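Local coordinates for uncharacterized protein (Bacteroides caccae, PDB 3NO2) that is of unknown function but folds as a six-bladed beta-propeller, a scaffold that in other proteins often serves binding or catalysis, at residues W29-E34 and I50-S55; C39-A44 and F127-K132; A58-R63 and E67-A72; T81-I84 and A90-A93; I101-M106 and G136-P141. One frame throughout, in Å; residues are numbered along the deposited sequence.

Contact 1 of 5, residues W29-E34 and I50-S55; sequences WEYPLE and ILFSYS
W29, Y31 and L33 project from one strand and its outgoing loop onto I50 and F52 of the next sheet, an apolar fit without polar bonds between the two segments. The first bump is the delta methyl of I50: CD1 stands 3.5 Å from W29 CH2 and also lies near CZ2, so it presses on the outer end of the six-membered ring, and the two side chains approach from opposite directions. The second is the F52 ring, which fills the hollow between Y31 and L33. Its CZ comes within 3.8 Å of Y31 CE1, while its CE2 lies 3.6 Å from L33 CD2. The two aromatic rings meet obliquely, centroids 5.8 Å apart and planes at 61°, a geometry that is neither a stack nor edge-to-face. F52 CG lies between the backbone N and carbonyl carbon (chi1 66°), with the ring directed at Y31 and L33. I17 and K59 add to the surroundings of F52. CA atoms no closer than 7.7 Å, between L33 and Y54, rule out strand pairing here; side chains bridging two four-stranded sheets are the packing of adjacent blades in a beta-propeller.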
# COMPACT_ATOMS: atom_id res chain seq x y z
N TRP A 29 -10.84 10.70 -13.39
CA TRP A 29 -9.56 10.74 -14.09
C TRP A 29 -8.98 9.34 -14.05
O TRP A 29 -9.14 8.63 -13.02
CB TRP A 29 -8.63 11.67 -13.33
CG TRP A 29 -7.18 11.77 -13.80
CD1 TRP A 29 -6.67 12.71 -14.64
CD2 TRP A 29 -6.08 10.97 -13.38
NE1 TRP A 29 -5.30 12.52 -14.78
CE2 TRP A 29 -4.92 11.45 -14.02
CE3 TRP A 29 -5.96 9.87 -12.54
CZ2 TRP A 29 -3.65 10.89 -13.81
CZ3 TRP A 29 -4.69 9.30 -12.34
CH2 TRP A 29 -3.58 9.80 -12.97
N GLU A 30 -8.39 8.90 -15.16
CA GLU A 30 -7.64 7.65 -15.24
C GLU A 30 -6.28 7.88 -15.91
O GLU A 30 -6.04 8.90 -16.62
CB GLU A 30 -8.38 6.52 -15.99
CG GLU A 30 -9.60 6.00 -15.26
CD GLU A 30 -10.30 4.84 -15.94
OE1 GLU A 30 -10.05 4.58 -17.15
OE2 GLU A 30 -11.12 4.17 -15.25
N TYR A 31 -5.39 6.92 -15.68
CA TYR A 31 -4.10 6.87 -16.38
C TYR A 31 -3.77 5.41 -16.62
O TYR A 31 -3.94 4.56 -15.73
CB TYR A 31 -3.03 7.53 -15.51
CG TYR A 31 -1.65 7.65 -16.12
CD1 TYR A 31 -0.71 6.63 -16.00
CD2 TYR A 31 -1.29 8.79 -16.84
CE1 TYR A 31 0.54 6.73 -16.55
CE2 TYR A 31 -0.01 8.91 -17.41
CZ TYR A 31 0.91 7.86 -17.26
OH TYR A 31 2.18 7.95 -17.78
N PRO A 32 -3.33 5.06 -17.84
CA PRO A 32 -3.20 3.65 -18.19
C PRO A 32 -1.91 3.00 -17.68
O PRO A 32 -0.85 3.64 -17.56
CB PRO A 32 -3.16 3.71 -19.72
CG PRO A 32 -2.47 4.98 -20.00
CD PRO A 32 -2.99 5.96 -18.96
N LEU A 33 -2.01 1.71 -17.37
CA LEU A 33 -0.85 0.89 -17.09
C LEU A 33 -0.59 0.00 -18.32
O LEU A 33 -1.52 -0.41 -19.02
CB LEU A 33 -1.05 0.03 -15.85
CG LEU A 33 -1.40 0.82 -14.58
CD1 LEU A 33 -1.60 -0.14 -13.42
CD2 LEU A 33 -0.29 1.83 -14.22
N GLU A 34 0.66 -0.36 -18.52
CA GLU A 34 1.06 -1.15 -19.70
C GLU A 34 1.08 -2.64 -19.43
O GLU A 34 0.98 -3.11 -18.29
CB GLU A 34 2.46 -0.68 -20.13
CG GLU A 34 2.52 0.83 -20.36
CD GLU A 34 1.61 1.34 -21.45
OE1 GLU A 34 1.51 0.66 -22.50
OE2 GLU A 34 1.01 2.42 -21.30
N ILE A 50 1.40 12.77 -8.76
CA ILE A 50 1.00 11.38 -8.58
C ILE A 50 2.23 10.48 -8.74
O ILE A 50 2.93 10.54 -9.75
CB ILE A 50 -0.05 11.02 -9.63
CG1 ILE A 50 -1.35 11.75 -9.32
CG2 ILE A 50 -0.31 9.51 -9.66
CD1 ILE A 50 -2.21 11.96 -10.55
N LEU A 51 2.50 9.66 -7.72
CA LEU A 51 3.60 8.69 -7.70
C LEU A 51 2.97 7.29 -7.73
O LEU A 51 1.98 7.04 -7.01
CB LEU A 51 4.36 8.84 -6.38
CG LEU A 51 5.42 7.79 -6.07
CD1 LEU A 51 6.61 7.81 -7.07
CD2 LEU A 51 5.91 7.95 -4.61
N PHE A 52 3.50 6.39 -8.55
CA PHE A 52 3.03 5.01 -8.50
C PHE A 52 4.13 4.06 -8.84
O PHE A 52 5.01 4.36 -9.65
CB PHE A 52 1.78 4.78 -9.39
CG PHE A 52 1.99 4.93 -10.88
CD1 PHE A 52 1.97 6.18 -11.48
CD2 PHE A 52 2.20 3.83 -11.65
CE1 PHE A 52 2.15 6.27 -12.85
CE2 PHE A 52 2.38 3.92 -13.01
CZ PHE A 52 2.37 5.15 -13.61
N SER A 53 4.04 2.85 -8.29
CA SER A 53 4.87 1.73 -8.71
C SER A 53 4.10 0.87 -9.67
O SER A 53 2.85 0.78 -9.63
CB SER A 53 5.40 0.88 -7.55
OG SER A 53 4.35 0.30 -6.82
N TYR A 54 4.85 0.20 -10.53
CA TYR A 54 4.25 -0.60 -11.57
C TYR A 54 4.99 -1.89 -11.89
O TYR A 54 4.82 -2.49 -12.96
CB TYR A 54 3.98 0.23 -12.82
CG TYR A 54 5.17 0.87 -13.50
CD1 TYR A 54 5.84 0.20 -14.50
CD2 TYR A 54 5.55 2.17 -13.22
CE1 TYR A 54 6.91 0.78 -15.17
CE2 TYR A 54 6.64 2.76 -13.90
CZ TYR A 54 7.30 2.04 -14.85
OH TYR A 54 8.35 2.59 -15.56
N SER A 55 5.80 -2.34 -10.91
CA SER A 55 6.57 -3.60 -10.97
C SER A 55 7.82 -3.45 -11.80
O SER A 55 8.94 -3.68 -11.32
CB SER A 55 5.72 -4.82 -11.38
OG SER A 55 6.43 -6.00 -11.00

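Contact 2 of 5, residues C39-A44 and F127-K132; sequences CNSVAA and FRQINK
N40 and S41 meet R128 and Q129 near the middle of the six-bladed propeller, where inner parts of different blades converge; the centre of the contact lies about 4 Å from the centre of the chain. The cross-segment hydrogen bond runs from Q129 NE2 to N40 O at 2.9 Å, with an N-H...O angle of 159°. The donor lies in the carbonyl plane and the acceptor in the Q129 amide plane, so both flat groups are well turned for it. Beyond CG the glutamine chain is extended, carrying the amide across the gap. S41 OG lies 3.6 Å from Q129 CG. Close by, N40 ND2 packs 3.6 Å from R128 CD, the amide and guanidinium planes 34° apart.

In the second shell, Q129 OE1 is bonded to S169 OG, which probably helps fix the orientation of the amide; N40 ND2 and S41 OG both bond to Q80, and N40 OD1 to S269 OG. R128 NH2 binds H124 O and a citrate, probably from the crystallisation liquor, which may mark a pocket at this central site. The arginine, its chain bent at chi2, also folds back on its own segment: NH1 bonds F127 O at 2.9 Å, the donor lying above the carbonyl plane rather than within it.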
# COMPACT_ATOMS: atom_id res chain seq x y z
N CYS A 39 0.38 -2.56 -10.35
CA CYS A 39 0.40 -1.44 -9.42
C CYS A 39 -0.20 -1.81 -8.08
O CYS A 39 -1.40 -2.06 -7.97
CB CYS A 39 -0.33 -0.23 -9.99
SG CYS A 39 -0.41 1.14 -8.83
N ASN A 40 0.67 -1.88 -7.07
CA ASN A 40 0.28 -2.07 -5.66
C ASN A 40 0.54 -0.88 -4.77
O ASN A 40 0.29 -0.99 -3.58
CB ASN A 40 0.94 -3.32 -5.08
CG ASN A 40 0.32 -4.60 -5.63
OD1 ASN A 40 -0.90 -4.85 -5.41
ND2 ASN A 40 1.12 -5.44 -6.30
N SER A 41 1.04 0.23 -5.33
CA SER A 41 1.28 1.45 -4.60
C SER A 41 1.01 2.69 -5.47
O SER A 41 1.60 2.86 -6.54
CB SER A 41 2.75 1.56 -4.17
OG SER A 41 3.03 0.53 -3.19
N VAL A 42 0.11 3.55 -4.96
CA VAL A 42 -0.11 4.90 -5.46
C VAL A 42 0.04 5.89 -4.31
O VAL A 42 -0.24 5.55 -3.15
CB VAL A 42 -1.49 5.10 -6.13
CG1 VAL A 42 -1.70 4.14 -7.30
CG2 VAL A 42 -2.67 4.95 -5.16
N ALA A 43 0.45 7.11 -4.60
CA ALA A 43 0.60 8.15 -3.59
C ALA A 43 0.51 9.51 -4.27
O ALA A 43 0.77 9.64 -5.46
CB ALA A 43 1.96 7.99 -2.85
N ALA A 44 0.06 10.50 -3.52
CA ALA A 44 -0.06 11.90 -3.99
C ALA A 44 0.80 12.79 -3.16
O ALA A 44 0.93 12.62 -1.94
CB ALA A 44 -1.50 12.37 -3.92
N PHE A 127 8.00 -8.36 -0.67
CA PHE A 127 7.16 -7.34 -0.07
C PHE A 127 6.32 -6.62 -1.10
O PHE A 127 6.50 -6.72 -2.33
CB PHE A 127 8.00 -6.33 0.70
CG PHE A 127 9.10 -5.69 -0.11
CD1 PHE A 127 8.86 -4.62 -0.96
CD2 PHE A 127 10.39 -6.21 -0.06
CE1 PHE A 127 9.92 -4.03 -1.68
CE2 PHE A 127 11.42 -5.61 -0.76
CZ PHE A 127 11.16 -4.55 -1.55
N ARG A 128 5.36 -5.83 -0.58
CA ARG A 128 4.61 -4.87 -1.37
C ARG A 128 4.96 -3.47 -0.86
O ARG A 128 5.83 -2.81 -1.47
CB ARG A 128 3.12 -5.19 -1.39
CG ARG A 128 2.84 -6.53 -2.05
CD ARG A 128 3.13 -6.52 -3.55
NE ARG A 128 2.89 -7.84 -4.16
CZ ARG A 128 3.73 -8.84 -4.20
NH1 ARG A 128 4.95 -8.73 -3.73
NH2 ARG A 128 3.31 -10.02 -4.66
N GLN A 129 4.38 -2.99 0.25
CA GLN A 129 4.56 -1.61 0.69
C GLN A 129 5.45 -1.52 1.94
O GLN A 129 4.99 -1.76 3.06
CB GLN A 129 3.20 -0.98 1.02
CG GLN A 129 2.20 -1.04 -0.11
CD GLN A 129 1.05 -0.04 0.08
OE1 GLN A 129 0.79 0.45 1.18
NE2 GLN A 129 0.32 0.26 -1.00
N ILE A 130 6.70 -1.16 1.74
CA ILE A 130 7.62 -0.81 2.79
C ILE A 130 7.26 0.58 3.33
O ILE A 130 6.69 1.40 2.62
CB ILE A 130 9.06 -0.87 2.25
CG1 ILE A 130 9.44 -2.32 1.93
CG2 ILE A 130 10.06 -0.23 3.23
CD1 ILE A 130 10.86 -2.51 1.33
N ASN A 131 7.54 0.82 4.60
CA ASN A 131 7.31 2.09 5.25
C ASN A 131 8.56 2.45 6.09
O ASN A 131 9.47 1.66 6.23
CB ASN A 131 6.01 2.03 6.10
CG ASN A 131 5.34 3.38 6.25
OD1 ASN A 131 5.93 4.43 5.98
ND2 ASN A 131 4.07 3.33 6.61
N LYS A 132 8.60 3.68 6.58
CA LYS A 132 9.73 4.23 7.33
C LYS A 132 9.20 4.65 8.70
O LYS A 132 8.21 5.38 8.76
CB LYS A 132 10.31 5.39 6.56
CG LYS A 132 11.62 5.94 7.18
CD LYS A 132 12.22 7.06 6.32
CE LYS A 132 13.51 7.55 6.89
NZ LYS A 132 14.12 8.63 6.03

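Contact 3 of 5, residues A58-R63 and E67-A72; sequences AKMITR and ELWNIA
K59 pairs with N70 and reaches along the hairpin to E67. Its CB lies 3.2 Å from W69 O, CD and CE come within about 3.5 Å of E67 OE1, and NZ ends in a salt bridge to that oxygen at 2.8 Å, arriving 35° out of the carboxylate plane. The bend at chi3 (67°) turns the ammonium toward the glutamate, while the two side chains cross at about a right angle.

On the other face, M60 CB sits over the five-membered ring of W69, 3.8 Å from its centroid, a CH-pi contact. The selenium of this selenomethionine is oblique to the same ring, a Met-aromatic contact.

The backbone is irregular at M60: its carbonyl O accepts a bond from L68 N at 2.9 Å and a weak one from W69 N, so L68 and W69 both oppose one residue, a classic beta bulge. At the bulge, L68 CD1 packs on M60 CG and L68 CD2 lies 3.7 Å from T62 CG2. Elsewhere the antiparallel register is regular, as in the paired bonds of A58 and I71. Strand 67-72 is the outermost of its four-stranded blade; strand 57-61 pairs on its other edge with strand 50-53, while W69 and I71 lean on strand 99-104 of the next blade.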
# COMPACT_ATOMS: atom_id res chain seq x y z
N ALA A 58 8.97 2.67 -11.01
CA ALA A 58 8.09 3.64 -10.34
C ALA A 58 8.28 4.97 -11.03
O ALA A 58 9.40 5.27 -11.50
CB ALA A 58 8.45 3.78 -8.83
N LYS A 59 7.23 5.74 -11.10
CA LYS A 59 7.31 7.03 -11.75
C LYS A 59 6.43 8.06 -11.09
O LYS A 59 5.45 7.70 -10.39
CB LYS A 59 7.05 6.98 -13.21
CG LYS A 59 5.63 6.65 -13.61
CD LYS A 59 5.43 6.73 -15.13
CE LYS A 59 6.21 5.64 -15.88
NZ LYS A 59 6.14 5.83 -17.35
N MSE A 60 6.76 9.33 -11.28
CA MSE A 60 5.93 10.46 -10.84
C MSE A 60 5.44 11.21 -12.09
O MSE A 60 6.22 11.44 -13.01
CB MSE A 60 6.72 11.37 -9.89
CG MSE A 60 5.87 12.46 -9.26
SE MSE A 60 6.74 13.54 -7.94
CE MSE A 60 6.45 12.41 -6.46
N ILE A 61 4.16 11.56 -12.08
CA ILE A 61 3.50 12.28 -13.16
C ILE A 61 2.77 13.47 -12.57
O ILE A 61 2.41 13.52 -11.39
CB ILE A 61 2.53 11.39 -13.97
CG1 ILE A 61 1.40 10.83 -13.09
CG2 ILE A 61 3.30 10.21 -14.59
CD1 ILE A 61 0.29 10.07 -13.87
N THR A 62 2.48 14.43 -13.44
CA THR A 62 1.62 15.54 -13.07
C THR A 62 0.21 15.11 -13.16
O THR A 62 -0.13 14.14 -13.82
CB THR A 62 1.88 16.74 -14.02
OG1 THR A 62 1.46 16.40 -15.35
CG2 THR A 62 3.34 17.23 -14.03
N ARG A 63 -0.67 15.95 -12.60
CA ARG A 63 -2.05 15.68 -12.62
C ARG A 63 -2.59 15.67 -14.03
O ARG A 63 -3.57 15.00 -14.29
CB ARG A 63 -2.77 16.70 -11.72
CG ARG A 63 -4.24 16.51 -11.59
CD ARG A 63 -4.66 15.14 -11.02
NE ARG A 63 -6.11 15.14 -10.81
CZ ARG A 63 -7.01 15.10 -11.78
NH1 ARG A 63 -6.63 15.04 -13.06
NH2 ARG A 63 -8.30 15.12 -11.48
N GLU A 67 5.08 13.10 -17.56
CA GLU A 67 6.01 12.35 -16.73
C GLU A 67 7.11 13.27 -16.20
O GLU A 67 7.76 13.97 -16.98
CB GLU A 67 6.64 11.19 -17.51
CG GLU A 67 7.66 10.37 -16.68
CD GLU A 67 8.04 9.07 -17.34
OE1 GLU A 67 7.07 8.40 -17.71
OE2 GLU A 67 9.23 8.82 -17.52
N LEU A 68 7.31 13.28 -14.90
CA LEU A 68 8.35 14.05 -14.22
C LEU A 68 9.63 13.26 -14.13
O LEU A 68 10.71 13.76 -14.46
CB LEU A 68 7.87 14.51 -12.84
CG LEU A 68 6.67 15.48 -12.90
CD1 LEU A 68 6.12 15.78 -11.50
CD2 LEU A 68 7.02 16.80 -13.62
N TRP A 69 9.55 12.02 -13.67
CA TRP A 69 10.72 11.18 -13.54
C TRP A 69 10.27 9.72 -13.45
O TRP A 69 9.12 9.45 -13.15
CB TRP A 69 11.58 11.53 -12.33
CG TRP A 69 10.98 11.55 -10.97
CD1 TRP A 69 10.59 12.65 -10.29
CD2 TRP A 69 10.76 10.44 -10.10
NE1 TRP A 69 10.15 12.31 -9.06
CE2 TRP A 69 10.24 10.95 -8.89
CE3 TRP A 69 10.95 9.05 -10.21
CZ2 TRP A 69 9.90 10.12 -7.82
CZ3 TRP A 69 10.63 8.24 -9.13
CH2 TRP A 69 10.07 8.78 -7.96
N ASN A 70 11.22 8.83 -13.69
CA ASN A 70 10.98 7.38 -13.71
C ASN A 70 12.23 6.69 -13.23
O ASN A 70 13.37 7.11 -13.57
CB ASN A 70 10.71 6.93 -15.14
CG ASN A 70 10.40 5.48 -15.24
OD1 ASN A 70 9.38 5.03 -14.71
ND2 ASN A 70 11.27 4.70 -15.89
N ILE A 71 12.05 5.64 -12.45
CA ILE A 71 13.14 4.73 -12.07
C ILE A 71 12.74 3.32 -12.45
O ILE A 71 11.69 2.82 -11.99
CB ILE A 71 13.45 4.82 -10.59
CG1 ILE A 71 13.91 6.25 -10.24
CG2 ILE A 71 14.54 3.73 -10.19
CD1 ILE A 71 14.11 6.46 -8.69
N ALA A 72 13.53 2.65 -13.28
CA ALA A 72 13.30 1.27 -13.65
C ALA A 72 13.79 0.31 -12.58
O ALA A 72 14.85 0.53 -11.96
CB ALA A 72 14.01 0.98 -14.98

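Contact 4 of 5, residues T81-I84 and A90-A93; sequences TARI and ALVA
R83 and L91 form a hydrogen-bonded pair of this antiparallel hairpin: L91 N donates to R83 O at 2.8 Å with an N-H...O angle of 170°, and R83 N donates back to L91 O at 2.9 Å. The T81-A93 pair is looser. A93 N reaches T81 O at 3.3 Å, from 39° above the carbonyl plane, and the return bond from T81 N to A93 O is weak. Between these pairs, CA-H...O contacts add to the pairing, V92 CA lying 3.2 Å from T81 O.

Side chains alternate across the sheet. T81, R83, L91 and A93 share one face: R83 CG rests 3.7 Å from L91 CB, the two chains side by side and pointing the same way, with L91 CD2 at the edge of the guanidinium. T81 CB meets A93 CB at 3.7 Å. On the other face A82 CB touches V92 CG1, and I84 CD1 packs on A90 CB at 4.1 Å.

The polar ends find their partners outside the hairpin: T81 OG1 pairs with R128 O and I130 N, and R83 NE with I130 O. The chemistry thus divides in two: backbone bonds and aliphatic contacts join the two strands, while T81 and R83 fasten this blade to the loop that carries R128 and I130.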
# COMPACT_ATOMS: atom_id res chain seq x y z
N THR A 81 6.87 -0.78 -3.84
CA THR A 81 6.65 0.31 -2.93
C THR A 81 6.76 1.63 -3.65
O THR A 81 7.67 1.84 -4.44
CB THR A 81 7.73 0.30 -1.81
OG1 THR A 81 7.64 -0.89 -1.01
CG2 THR A 81 7.65 1.51 -0.89
N ALA A 82 5.86 2.55 -3.32
CA ALA A 82 5.93 3.94 -3.79
C ALA A 82 5.05 4.79 -2.86
O ALA A 82 3.83 4.72 -2.96
CB ALA A 82 5.50 4.04 -5.22
N ARG A 83 5.65 5.59 -1.99
CA ARG A 83 4.91 6.45 -1.06
C ARG A 83 5.61 7.80 -0.96
O ARG A 83 6.77 7.96 -1.33
CB ARG A 83 4.77 5.81 0.32
CG ARG A 83 6.10 5.65 1.03
CD ARG A 83 5.96 5.21 2.46
NE ARG A 83 5.40 3.89 2.58
CZ ARG A 83 4.18 3.59 3.03
NH1 ARG A 83 3.35 4.55 3.41
NH2 ARG A 83 3.83 2.34 3.13
N ILE A 84 4.88 8.78 -0.45
CA ILE A 84 5.43 10.08 -0.07
C ILE A 84 5.60 10.10 1.43
O ILE A 84 4.62 9.86 2.19
CB ILE A 84 4.55 11.21 -0.58
CG1 ILE A 84 4.42 11.18 -2.10
CG2 ILE A 84 5.08 12.57 -0.04
CD1 ILE A 84 5.70 11.44 -2.90
N ALA A 90 9.96 11.06 -1.84
CA ALA A 90 9.40 9.75 -2.20
C ALA A 90 10.24 8.63 -1.66
O ALA A 90 11.47 8.76 -1.53
CB ALA A 90 9.32 9.60 -3.73
N LEU A 91 9.58 7.53 -1.32
CA LEU A 91 10.22 6.28 -0.93
C LEU A 91 9.72 5.28 -1.97
O LEU A 91 8.49 5.11 -2.18
CB LEU A 91 9.80 5.83 0.48
CG LEU A 91 10.43 4.53 1.03
CD1 LEU A 91 11.87 4.74 1.49
CD2 LEU A 91 9.61 3.96 2.19
N VAL A 92 10.65 4.61 -2.66
CA VAL A 92 10.31 3.51 -3.57
C VAL A 92 11.15 2.31 -3.23
O VAL A 92 12.21 2.43 -2.61
CB VAL A 92 10.47 3.90 -5.03
CG1 VAL A 92 9.57 5.11 -5.41
CG2 VAL A 92 11.95 4.16 -5.41
N ALA A 93 10.76 1.11 -3.64
CA ALA A 93 11.53 -0.08 -3.33
C ALA A 93 11.20 -1.22 -4.28
O ALA A 93 10.04 -1.37 -4.66
CB ALA A 93 11.33 -0.55 -1.85

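Contact 5 of 5, residues I101-M106 and G136-P141; sequences ILEVNM and GNYLVP
Y138 is gripped by I101 over its ring and by E103 at its hydroxyl. The apolar part comes from I101, whose two branches divide the work. CG2 lies over one face of the ring, 4.1 Å from the centroid, a CH-pi contact placed toward the hydroxyl end. CD1 reaches the other end of the ring, 3.7 Å from Y138 CG, so the isoleucine spans the length of the tyrosine while the two side chains slide past each other in opposite directions.

The polar part is one short hydrogen bond, Y138 OH to E103 OE2 at 2.5 Å. E103 OE2 lies at the edge of the ring, in its plane, and the carboxylate stands nearly perpendicular to that plane (87°). Seen from the glutamate, the hydroxyl arrives 40° out of the carboxylate plane. With CG anti to its carbonyl carbon (chi1 -64°) and an extended chain beyond, E103 reaches across to the neighbouring blade.

E103 OE2 also makes a salt bridge with K132 NZ, from the strand next to 138-142, and L91 packs on Y138. A buried carboxylate oxygen shared by a lysine and a tyrosine hydroxyl would probably remain ionised, so charge probably adds to the apolar packing that joins these two blades.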
# COMPACT_ATOMS: atom_id res chain seq x y z
N ILE A 101 15.76 -0.25 -1.40
CA ILE A 101 14.95 0.91 -1.04
C ILE A 101 15.69 2.16 -1.49
O ILE A 101 16.91 2.28 -1.27
CB ILE A 101 14.73 0.94 0.48
CG1 ILE A 101 13.94 -0.28 0.95
CG2 ILE A 101 14.07 2.26 0.93
CD1 ILE A 101 14.08 -0.55 2.47
N LEU A 102 14.99 3.08 -2.12
CA LEU A 102 15.51 4.40 -2.50
C LEU A 102 14.61 5.47 -1.95
O LEU A 102 13.37 5.38 -2.03
CB LEU A 102 15.56 4.55 -4.01
CG LEU A 102 16.35 3.51 -4.81
CD1 LEU A 102 16.08 3.73 -6.33
CD2 LEU A 102 17.89 3.57 -4.46
N GLU A 103 15.21 6.53 -1.40
CA GLU A 103 14.49 7.79 -1.16
C GLU A 103 14.87 8.72 -2.29
O GLU A 103 16.04 8.77 -2.69
CB GLU A 103 14.82 8.36 0.22
CG GLU A 103 14.33 7.44 1.31
CD GLU A 103 14.50 7.93 2.71
OE1 GLU A 103 14.72 9.15 2.90
OE2 GLU A 103 14.37 7.11 3.65
N VAL A 104 13.91 9.45 -2.82
CA VAL A 104 14.07 10.15 -4.09
C VAL A 104 13.41 11.52 -3.95
O VAL A 104 12.35 11.66 -3.33
CB VAL A 104 13.38 9.39 -5.25
CG1 VAL A 104 13.54 10.05 -6.60
CG2 VAL A 104 13.91 7.91 -5.28
N ASN A 105 14.04 12.57 -4.47
CA ASN A 105 13.43 13.89 -4.43
C ASN A 105 12.48 14.09 -5.59
O ASN A 105 12.34 13.20 -6.45
CB ASN A 105 14.50 15.02 -4.29
CG ASN A 105 15.35 15.18 -5.48
OD1 ASN A 105 15.09 14.69 -6.59
ND2 ASN A 105 16.49 15.91 -5.27
N MSE A 106 11.87 15.27 -5.69
CA MSE A 106 10.88 15.54 -6.74
C MSE A 106 11.47 15.63 -8.13
O MSE A 106 10.75 15.58 -9.13
CB MSE A 106 10.10 16.81 -6.44
CG MSE A 106 9.25 16.71 -5.20
SE MSE A 106 7.99 15.21 -5.18
CE MSE A 106 9.01 13.86 -4.12
N GLY A 136 13.78 6.17 11.74
CA GLY A 136 14.40 6.24 10.42
C GLY A 136 14.77 4.90 9.82
O GLY A 136 15.42 4.83 8.77
N ASN A 137 14.27 3.82 10.42
CA ASN A 137 14.43 2.48 9.88
C ASN A 137 13.21 2.11 9.03
O ASN A 137 12.22 2.81 8.98
CB ASN A 137 14.58 1.47 11.01
CG ASN A 137 15.75 1.83 11.92
OD1 ASN A 137 16.82 2.24 11.45
ND2 ASN A 137 15.52 1.66 13.24
N TYR A 138 13.35 0.99 8.30
CA TYR A 138 12.33 0.58 7.36
C TYR A 138 11.57 -0.62 7.86
O TYR A 138 12.20 -1.60 8.32
CB TYR A 138 12.95 0.30 5.98
CG TYR A 138 13.66 1.53 5.46
CD1 TYR A 138 12.94 2.63 5.05
CD2 TYR A 138 15.04 1.58 5.35
CE1 TYR A 138 13.60 3.78 4.56
CE2 TYR A 138 15.71 2.71 4.87
CZ TYR A 138 14.97 3.79 4.47
OH TYR A 138 15.63 4.93 3.98
N LEU A 139 10.25 -0.59 7.72
CA LEU A 139 9.39 -1.71 8.10
C LEU A 139 9.02 -2.46 6.82
O LEU A 139 8.40 -1.89 5.89
CB LEU A 139 8.13 -1.23 8.81
CG LEU A 139 8.36 -0.55 10.14
CD1 LEU A 139 7.04 -0.05 10.74
CD2 LEU A 139 9.06 -1.53 11.12
N VAL A 140 9.43 -3.72 6.76
CA VAL A 140 9.34 -4.52 5.56
C VAL A 140 8.46 -5.73 5.84
O VAL A 140 8.90 -6.71 6.49
CB VAL A 140 10.70 -5.00 5.10
CG1 VAL A 140 10.58 -5.79 3.78
CG2 VAL A 140 11.72 -3.81 4.99
N PRO A 141 7.19 -5.69 5.41
CA PRO A 141 6.34 -6.87 5.55
C PRO A 141 6.67 -7.87 4.45
O PRO A 141 6.86 -7.47 3.30
CB PRO A 141 4.90 -6.33 5.38
CG PRO A 141 5.05 -4.82 5.13
CD PRO A 141 6.49 -4.63 4.69

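Contacts 3 and 4 are hairpins within single blades, bound by backbone hydrogen bonds, whereas contacts 1, 2 and 5 join different sheets through side chains. The centre of contact 2 lies nearest the centre of the chain, and its chemistry is polar; that of contact 4 is buried at about 10 Å from it, and contact 3, centred at about 18 Å, reaches the surface at E67 and L68. Contact 1 is wholly apolar, while contact 5 mixes ring packing with a charged group. Contacts 1, 2 and 3 share the blade that runs from strand 41-44 to strand 67-72, and contacts 4 and 5 the following one. Contact 2 touches contacts 4 and 5 through polar side chains, linking neighbouring blades.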